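Local coordinates for phenolic acid decarboxylase (Sedimentibacter hydroxybenzoicus, PDB 7AE5), which catalyses the reversible non-oxidative decarboxylation of 4-hydroxybenzoate and 3,4-dihydroxybenzoate, working as a prenylated-FMN-dependent UbiD-family enzyme under anaerobic conditions, at residues V340-A345 with V392-L397; I355-R360 with V385-E390; W402-R407 with I440-P445. All blocks are in the same frame, centred on the assembly; numbering follows the deposited sequence.

Interaction 1: V340-A345 with V392-L397; sequences VVAVNA and VDPFNL
A chi1 of 170° turns the N344 amide away from its own backbone N and across to P394 and F395, while F395, its CG beside its own backbone N (chi1 -60°), swings its ring back over that amide. The contact sets strand 340-347, outermost within this chain in the five-stranded mixed sheet of the UbiD C-terminal domain, against a type I beta turn, D393 to N396, that leads into helix 397-407. N344 ND2 gives a short, nearly straight hydrogen bond to P394 O (2.6 Å). The acceptor lies in the N344 amide plane, whereas the donor is tilted out of the P394 carbonyl plane. Amide and ring stack with planes 19° apart, N344 CG lying 3.5 Å from F395 CD1. N344 CB sits over the same ring in a CH-pi contact, 3.8 Å from its centroid. Both ends of the amide have further partners on the same chain: ND2 also bonds Y347 OH, and OD1 accepts from M346 N, which fixes the rotation of the group. Cut back to a methyl, as in an alanine here, the side chain would probably leave P394 O without its donor and F395 without the flat amide it stacks on, the ring freer to turn. Earlier on the strand, A342 CB meets P394 CG at 3.9 Å, and V343 O approaches F395 CZ obliquely at 3.4 Å. F90 and L323 also pack on F395. N396 N bonds D393 O across the turn, and N396 OD1 caps Q399 N at the start of the helix. D393 closes an Asx turn: its OD1 accepts from F395 N at 3.0 Å, met from above the carboxylate plane.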
loop_
_atom_site.group_PDB
_atom_site.type_symbol
_atom_site.label_atom_id
_atom_site.label_comp_id
_atom_site.label_asym_id
_atom_site.label_seq_id
_atom_site.Cartn_x
_atom_site.Cartn_y
_atom_site.Cartn_z
ATOM N N VAL C 340 4.915 29.528 6.466
ATOM C CA VAL C 340 3.516 29.363 6.103
ATOM C C VAL C 340 2.933 30.712 5.707
ATOM O O VAL C 340 3.061 31.705 6.437
ATOM C CB VAL C 340 2.731 28.728 7.257
ATOM C CG1 VAL C 340 1.239 28.811 6.987
ATOM C CG2 VAL C 340 3.165 27.284 7.447
ATOM N N VAL C 341 2.283 30.752 4.547
ATOM C CA VAL C 341 1.733 31.994 4.018
ATOM C C VAL C 341 0.262 32.160 4.391
ATOM O O VAL C 341 -0.163 33.250 4.782
ATOM C CB VAL C 341 1.944 32.036 2.490
ATOM C CG1 VAL C 341 1.244 33.231 1.876
ATOM C CG2 VAL C 341 3.430 32.075 2.168
ATOM N N ALA C 342 -0.530 31.093 4.289
ATOM C CA ALA C 342 -1.952 31.168 4.593
ATOM C C ALA C 342 -2.495 29.768 4.841
ATOM O O ALA C 342 -1.952 28.779 4.340
ATOM C CB ALA C 342 -2.735 31.844 3.462
ATOM N N VAL C 343 -3.574 29.701 5.617
ATOM C CA VAL C 343 -4.278 28.456 5.903
ATOM C C VAL C 343 -5.738 28.642 5.514
ATOM O O VAL C 343 -6.402 29.568 5.996
ATOM C CB VAL C 343 -4.154 28.048 7.380
ATOM C CG1 VAL C 343 -5.019 26.825 7.665
ATOM C CG2 VAL C 343 -2.702 27.769 7.730
ATOM N N ASN C 344 -6.230 27.768 4.639
ATOM C CA ASN C 344 -7.631 27.736 4.229
ATOM C C ASN C 344 -8.247 26.490 4.859
ATOM O O ASN C 344 -8.118 25.384 4.325
ATOM C CB ASN C 344 -7.750 27.734 2.704
ATOM C CG ASN C 344 -9.167 27.466 2.213
ATOM O OD1 ASN C 344 -10.116 27.407 2.994
ATOM N ND2 ASN C 344 -9.315 27.314 0.901
ATOM N N ALA C 345 -8.917 26.673 5.996
ATOM C CA ALA C 345 -9.562 25.589 6.728
ATOM C C ALA C 345 -11.078 25.768 6.757
ATOM O O ALA C 345 -11.727 25.547 7.782
ATOM C CB ALA C 345 -9.007 25.492 8.147
ATOM N N VAL C 392 0.644 30.344 -4.571
ATOM C CA VAL C 392 -0.688 29.832 -4.864
ATOM C C VAL C 392 -1.646 30.302 -3.779
ATOM O O VAL C 392 -1.404 30.084 -2.586
ATOM C CB VAL C 392 -0.681 28.297 -4.961
ATOM C CG1 VAL C 392 -2.104 27.756 -4.903
ATOM C CG2 VAL C 392 0.012 27.852 -6.235
ATOM N N ASP C 393 -2.725 30.950 -4.190
ATOM C CA ASP C 393 -3.783 31.342 -3.269
ATOM C C ASP C 393 -4.542 30.096 -2.833
ATOM O O ASP C 393 -5.237 29.492 -3.660
ATOM C CB ASP C 393 -4.721 32.346 -3.947
ATOM C CG ASP C 393 -5.815 32.866 -3.021
ATOM O OD1 ASP C 393 -5.872 32.457 -1.841
ATOM O OD2 ASP C 393 -6.628 33.694 -3.484
ATOM N N PRO C 394 -4.447 29.673 -1.568
ATOM C CA PRO C 394 -5.152 28.453 -1.145
ATOM C C PRO C 394 -6.656 28.625 -1.025
ATOM O O PRO C 394 -7.356 27.634 -0.781
ATOM C CB PRO C 394 -4.519 28.144 0.215
ATOM C CG PRO C 394 -4.165 29.490 0.753
ATOM C CD PRO C 394 -3.766 30.334 -0.440
ATOM N N PHE C 395 -7.171 29.843 -1.174
ATOM C CA PHE C 395 -8.606 30.080 -1.206
ATOM C C PHE C 395 -9.162 30.088 -2.623
ATOM O O PHE C 395 -10.385 30.036 -2.797
ATOM C CB PHE C 395 -8.935 31.407 -0.512
ATOM C CG PHE C 395 -8.519 31.452 0.931
ATOM C CD1 PHE C 395 -9.361 30.982 1.925
ATOM C CD2 PHE C 395 -7.279 31.954 1.293
ATOM C CE1 PHE C 395 -8.978 31.018 3.253
ATOM C CE2 PHE C 395 -6.890 31.993 2.617
ATOM C CZ PHE C 395 -7.739 31.524 3.599
ATOM N N ASN C 396 -8.293 30.159 -3.631
ATOM C CA ASN C 396 -8.690 30.074 -5.033
ATOM C C ASN C 396 -8.602 28.605 -5.428
ATOM O O ASN C 396 -7.545 28.102 -5.810
ATOM C CB ASN C 396 -7.800 30.957 -5.898
ATOM C CG ASN C 396 -8.276 31.049 -7.337
ATOM O OD1 ASN C 396 -8.663 30.051 -7.946
ATOM N ND2 ASN C 396 -8.247 32.255 -7.889
ATOM N N LEU C 397 -9.735 27.905 -5.328
ATOM C CA LEU C 397 -9.742 26.469 -5.582
ATOM C C LEU C 397 -9.352 26.145 -7.020
ATOM O O LEU C 397 -8.825 25.059 -7.288
ATOM C CB LEU C 397 -11.118 25.895 -5.247
ATOM C CG LEU C 397 -11.508 26.038 -3.776
ATOM C CD1 LEU C 397 -12.819 25.330 -3.474
ATOM C CD2 LEU C 397 -10.392 25.497 -2.897
#

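Interaction 2: I355-R360 with V385-E390; sequences ISTKVR and VIVVDE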
loop_
_atom_site.group_PDB
_atom_site.type_symbol
_atom_site.label_atom_id
_atom_site.label_comp_id
_atom_site.label_asym_id
_atom_site.label_seq_id
_atom_site.Cartn_x
_atom_site.Cartn_y
_atom_site.Cartn_z
ATOM N N ILE C 355 -3.051 24.517 2.877
ATOM C CA ILE C 355 -2.007 25.379 3.420
ATOM C C ILE C 355 -1.095 25.810 2.283
ATOM O O ILE C 355 -0.586 24.967 1.534
ATOM C CB ILE C 355 -1.192 24.670 4.515
ATOM C CG1 ILE C 355 -2.107 24.114 5.604
ATOM C CG2 ILE C 355 -0.160 25.619 5.111
ATOM C CD1 ILE C 355 -1.491 22.963 6.372
ATOM N N SER C 356 -0.883 27.114 2.157
ATOM C CA SER C 356 0.158 27.648 1.291
ATOM C C SER C 356 1.380 27.974 2.134
ATOM O O SER C 356 1.265 28.556 3.216
ATOM C CB SER C 356 -0.314 28.895 0.539
ATOM O OG SER C 356 -0.469 30.001 1.410
ATOM N N THR C 357 2.550 27.589 1.640
ATOM C CA THR C 357 3.765 27.785 2.410
ATOM C C THR C 357 4.949 27.893 1.464
ATOM O O THR C 357 4.908 27.421 0.325
ATOM C CB THR C 357 3.983 26.642 3.406
ATOM O OG1 THR C 357 5.105 26.942 4.248
ATOM C CG2 THR C 357 4.242 25.343 2.662
ATOM N N LYS C 358 6.003 28.535 1.956
ATOM C CA LYS C 358 7.308 28.435 1.324
ATOM C C LYS C 358 7.981 27.158 1.809
ATOM O O LYS C 358 7.953 26.848 3.004
ATOM C CB LYS C 358 8.164 29.657 1.654
ATOM C CG LYS C 358 9.349 29.850 0.721
ATOM C CD LYS C 358 10.673 29.701 1.454
ATOM C CE LYS C 358 11.845 29.911 0.508
ATOM N NZ LYS C 358 11.858 31.286 -0.062
ATOM N N VAL C 359 8.562 26.403 0.885
ATOM C CA VAL C 359 9.193 25.130 1.212
ATOM C C VAL C 359 10.642 25.413 1.595
ATOM O O VAL C 359 11.461 25.765 0.742
ATOM C CB VAL C 359 9.098 24.137 0.047
ATOM C CG1 VAL C 359 9.627 22.772 0.460
ATOM C CG2 VAL C 359 7.659 24.021 -0.433
ATOM N N ARG C 360 10.955 25.272 2.885
ATOM C CA ARG C 360 12.313 25.519 3.362
ATOM C C ARG C 360 13.310 24.581 2.693
ATOM O O ARG C 360 14.275 25.022 2.061
ATOM C CB ARG C 360 12.368 25.364 4.884
ATOM C CG ARG C 360 13.244 26.384 5.580
ATOM C CD ARG C 360 13.611 25.933 6.983
ATOM N NE ARG C 360 12.487 26.070 7.901
ATOM C CZ ARG C 360 12.446 25.550 9.119
ATOM N NH1 ARG C 360 13.476 24.892 9.626
ATOM N NH2 ARG C 360 11.345 25.700 9.852
ATOM N N VAL C 385 -5.546 17.230 3.843
ATOM C CA VAL C 385 -4.630 18.357 3.974
ATOM C C VAL C 385 -3.850 18.493 2.674
ATOM O O VAL C 385 -3.081 17.595 2.308
ATOM C CB VAL C 385 -3.677 18.180 5.166
ATOM C CG1 VAL C 385 -2.762 19.388 5.299
ATOM C CG2 VAL C 385 -4.466 17.954 6.444
ATOM N N ILE C 386 -4.041 19.616 1.988
ATOM C CA ILE C 386 -3.343 19.928 0.746
ATOM C C ILE C 386 -2.381 21.073 1.020
ATOM O O ILE C 386 -2.776 22.100 1.584
ATOM C CB ILE C 386 -4.326 20.297 -0.378
ATOM C CG1 ILE C 386 -5.381 19.203 -0.551
ATOM C CG2 ILE C 386 -3.581 20.545 -1.681
ATOM C CD1 ILE C 386 -6.590 19.643 -1.340
ATOM N N VAL C 387 -1.123 20.900 0.625
ATOM C CA VAL C 387 -0.094 21.920 0.791
ATOM C C VAL C 387 0.314 22.419 -0.588
ATOM O O VAL C 387 0.652 21.621 -1.469
ATOM C CB VAL C 387 1.122 21.386 1.565
ATOM C CG1 VAL C 387 2.067 22.526 1.899
ATOM C CG2 VAL C 387 0.672 20.676 2.832
ATOM N N VAL C 388 0.283 23.738 -0.769
ATOM C CA VAL C 388 0.627 24.371 -2.033
ATOM C C VAL C 388 1.746 25.379 -1.785
ATOM O O VAL C 388 2.076 25.711 -0.645
ATOM C CB VAL C 388 -0.587 25.050 -2.694
ATOM C CG1 VAL C 388 -1.694 24.031 -2.951
ATOM C CG2 VAL C 388 -1.097 26.183 -1.815
ATOM N N ASP C 389 2.327 25.869 -2.879
ATOM C CA ASP C 389 3.461 26.773 -2.780
ATOM C C ASP C 389 3.016 28.161 -2.323
ATOM O O ASP C 389 1.825 28.466 -2.209
ATOM C CB ASP C 389 4.195 26.872 -4.117
ATOM C CG ASP C 389 4.929 25.597 -4.476
ATOM O OD1 ASP C 389 5.721 25.115 -3.638
ATOM O OD2 ASP C 389 4.723 25.085 -5.598
ATOM N N GLU C 390 4.012 29.016 -2.078
ATOM C CA GLU C 390 3.757 30.318 -1.473
ATOM C C GLU C 390 2.975 31.241 -2.399
ATOM O O GLU C 390 2.214 32.091 -1.924
ATOM C CB GLU C 390 5.082 30.964 -1.062
ATOM C CG GLU C 390 5.982 31.354 -2.229
ATOM C CD GLU C 390 6.930 30.238 -2.645
ATOM O OE1 GLU C 390 6.716 29.081 -2.222
ATOM O OE2 GLU C 390 7.888 30.521 -3.397
HETATM O O HOH W 1 -0.207 31.746 -0.936
HETATM O O HOH W 2 8.731 27.066 -2.052
#
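I355-T357 and V385-V388 run parallel as neighbouring strands, their axes 4.6 Å apart at closest approach and 26° from perfect alignment. Joined through helix 364-372, they form a beta-alpha-beta crossover in the mixed sheet of the C-terminal domain. I355 faces V387 and reaches both of that residue's neighbours: I355 N donates to I386 O (2.8 Å), and V388 N returns the bond to I355 O (2.8 Å), each nearly along the C=O axis. The ladder continues with T357 N to V388 O (3.0 Å), this donor tilted from the carbonyl plane. CA-H...O contacts from V387 and S356 fill in between.

I355 and V387 point to the face covered by helix 364-372, where V368 and A365 meet them; I355 CD1 touches V385 CG1 at 3.9 Å. T357 CG2, held between its backbone N and carbonyl carbon, reaches V387 CG1 at 3.6 Å. S356 and V388 occupy the other face, toward P394 and A403. There a water accepts from S356 OG and donates to E390 O.

Beyond the strands, the K358 and E390 side chains run side by side without their charges touching. The E390 chain bends at chi2 (-90°), which brings OE1 alongside K358 CA, and a second water accepts from V359 N (3.0 Å) and donates to E390 OE1 (2.9 Å).

Interaction 3: W402-R407 with I440-P445; sequences WALTTR and IDATTP. With RB (rubidium ion), chain Q.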
loop_
_atom_site.group_PDB
_atom_site.type_symbol
_atom_site.label_atom_id
_atom_site.label_comp_id
_atom_site.label_asym_id
_atom_site.label_seq_id
_atom_site.Cartn_x
_atom_site.Cartn_y
_atom_site.Cartn_z
ATOM N N TRP C 402 -5.037 23.522 -10.248
ATOM C CA TRP C 402 -3.836 23.580 -11.075
ATOM C C TRP C 402 -2.644 22.970 -10.351
ATOM O O TRP C 402 -1.921 22.137 -10.909
ATOM C CB TRP C 402 -3.537 25.029 -11.464
ATOM C CG TRP C 402 -2.170 25.213 -12.061
ATOM C CD1 TRP C 402 -1.765 24.844 -13.311
ATOM C CD2 TRP C 402 -1.026 25.792 -11.423
ATOM N NE1 TRP C 402 -0.442 25.170 -13.496
ATOM C CE2 TRP C 402 0.035 25.750 -12.349
ATOM C CE3 TRP C 402 -0.795 26.344 -10.159
ATOM C CZ2 TRP C 402 1.306 26.239 -12.053
ATOM C CZ3 TRP C 402 0.467 26.829 -9.866
ATOM C CH2 TRP C 402 1.502 26.774 -10.809
ATOM N N ALA C 403 -2.433 23.367 -9.094
ATOM C CA ALA C 403 -1.307 22.841 -8.330
ATOM C C ALA C 403 -1.425 21.335 -8.137
ATOM O O ALA C 403 -0.415 20.622 -8.125
ATOM C CB ALA C 403 -1.212 23.552 -6.981
ATOM N N LEU C 404 -2.652 20.830 -7.987
ATOM C CA LEU C 404 -2.833 19.391 -7.841
ATOM C C LEU C 404 -2.479 18.655 -9.126
ATOM O O LEU C 404 -1.864 17.583 -9.087
ATOM C CB LEU C 404 -4.271 19.080 -7.425
ATOM C CG LEU C 404 -4.665 19.480 -6.003
ATOM C CD1 LEU C 404 -6.120 19.137 -5.735
ATOM C CD2 LEU C 404 -3.757 18.804 -4.991
ATOM N N THR C 405 -2.844 19.216 -10.277
ATOM C CA THR C 405 -2.640 18.517 -11.538
ATOM C C THR C 405 -1.206 18.596 -12.054
ATOM O O THR C 405 -0.863 17.837 -12.965
ATOM C CB THR C 405 -3.595 19.064 -12.603
ATOM O OG1 THR C 405 -3.354 20.464 -12.796
ATOM C CG2 THR C 405 -5.042 18.849 -12.185
ATOM N N THR C 406 -0.361 19.479 -11.511
ATOM C CA THR C 406 0.988 19.651 -12.042
ATOM C C THR C 406 2.119 19.424 -11.040
ATOM O O THR C 406 3.269 19.285 -11.471
ATOM C CB THR C 406 1.153 21.053 -12.660
ATOM O OG1 THR C 406 0.874 22.061 -11.679
ATOM C CG2 THR C 406 0.219 21.234 -13.854
ATOM N N ARG C 407 1.839 19.384 -9.734
ATOM C CA ARG C 407 2.870 19.180 -8.721
ATOM C C ARG C 407 2.638 17.950 -7.854
ATOM O O ARG C 407 3.440 17.689 -6.943
ATOM C CB ARG C 407 2.984 20.411 -7.810
ATOM C CG ARG C 407 2.860 21.743 -8.527
ATOM C CD ARG C 407 4.138 22.102 -9.262
ATOM N NE ARG C 407 3.865 22.559 -10.619
ATOM C CZ ARG C 407 4.570 23.487 -11.251
ATOM N NH1 ARG C 407 4.266 23.866 -12.483
ATOM N NH2 ARG C 407 5.605 24.050 -10.633
ATOM N N ILE C 440 -1.603 15.632 0.967
ATOM C CA ILE C 440 -1.302 15.813 -0.449
ATOM C C ILE C 440 -0.273 16.927 -0.569
ATOM O O ILE C 440 -0.548 18.076 -0.199
ATOM C CB ILE C 440 -2.561 16.136 -1.267
ATOM C CG1 ILE C 440 -3.598 15.023 -1.111
ATOM C CG2 ILE C 440 -2.213 16.321 -2.735
ATOM C CD1 ILE C 440 -4.903 15.313 -1.808
ATOM N N ASP C 441 0.908 16.592 -1.090
ATOM C CA ASP C 441 1.998 17.555 -1.237
ATOM C C ASP C 441 1.989 18.099 -2.666
ATOM O O ASP C 441 2.738 17.657 -3.545
ATOM C CB ASP C 441 3.334 16.909 -0.870
ATOM C CG ASP C 441 4.520 17.811 -1.162
ATOM O OD1 ASP C 441 4.329 19.044 -1.217
ATOM O OD2 ASP C 441 5.644 17.290 -1.326
ATOM N N ALA C 442 1.132 19.103 -2.882
ATOM C CA ALA C 442 1.015 19.798 -4.160
ATOM C C ALA C 442 2.062 20.892 -4.331
ATOM O O ALA C 442 1.799 21.894 -5.009
ATOM C CB ALA C 442 -0.390 20.383 -4.318
ATOM N N THR C 443 3.237 20.732 -3.733
ATOM C CA THR C 443 4.294 21.721 -3.865
ATOM C C THR C 443 5.370 21.257 -4.840
ATOM O O THR C 443 5.521 20.057 -5.133
ATOM C CB THR C 443 4.932 22.043 -2.509
ATOM O OG1 THR C 443 5.686 20.915 -2.047
ATOM C CG2 THR C 443 3.864 22.406 -1.489
ATOM N N THR C 444 6.102 22.257 -5.346
ATOM C CA THR C 444 7.227 22.049 -6.248
ATOM C C THR C 444 8.424 21.519 -5.469
ATOM O O THR C 444 8.763 22.073 -4.417
ATOM C CB THR C 444 7.600 23.369 -6.928
ATOM O OG1 THR C 444 6.447 23.934 -7.566
ATOM C CG2 THR C 444 8.699 23.161 -7.952
ATOM N N PRO C 445 9.084 20.464 -5.940
ATOM C CA PRO C 445 10.250 19.942 -5.217
ATOM C C PRO C 445 11.357 20.980 -5.105
ATOM O O PRO C 445 11.641 21.722 -6.048
ATOM C CB PRO C 445 10.690 18.745 -6.069
ATOM C CG PRO C 445 9.467 18.354 -6.840
ATOM C CD PRO C 445 8.721 19.626 -7.097
HETATM RB RB RB Q . 4.786 17.723 -4.892
HETATM O O HOH W 3 6.838 17.674 -3.550
#
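A rubidium site ties R407 of segment 402-407 to D441 and T443 of segment 440-445. Three backbone oxygens grip the ion, R407 O, D441 O and T443 O, each 2.5 Å from the rubidium; a water at the same distance and both carboxylate oxygens of D413 complete six ligands. The D441 carboxylate stays in the second shell. Its OD2 accepts from the bound water (2.6 Å), while its OD1 takes T443 N from above the carboxylate plane, an Asx turn that shapes the T443 loop beside the ion.

Away from the metal, helix 397-407 packs through small and apolar groups. The L404 and I440 side chains cross at about a right angle, L404 CD2 lying 3.7 Å from I440 CG2; L404 CD2 also touches A442 CB (3.8 Å), while A403 packs beside the same methyl. R407 CB lies 3.4 Å from A442 O. In one of two modelled conformers of R407, bends at chi2 and chi3 lay the guanidinium alongside T444; NH2 donates in the guanidinium plane to T444 OG1 at 3.2 Å, and NE bonds the neighbouring T406 OG1, bonds that are doubtful for the other conformer. The T444 hydroxyl also hydrogen-bonds D389 OD2. W402 NE1 reaches out to P280 O of a second subunit.

R407 O and D441 O, two acceptors brought close together, would probably repel each other without the cation; six oxygen ligands are consistent with an alkali-metal site, though 2.5 Å is short for rubidium to oxygen and would probably suit a smaller ion better.

All three contacts are largely buried, belong to the C-terminal domain and reach one five-stranded sheet. Interaction 2 is one of its internal parallel pairings, ruled by backbone bonds, with two waters bridging its segments toward the loop end, where K358 is exposed. Interaction 1 lies one strand outward, where V341 and A342 both pair with S356 in a classic beta bulge, and relies on a side-chain amide and an aromatic ring. Interaction 3 lies on the other flank: V385 O bonds I440 N, and D389 OD2 joins T444. It replaces strand pairing with metal coordination and has more subunit neighbours. V392 CG2 against W402 CZ3 links interactions 1 and 3.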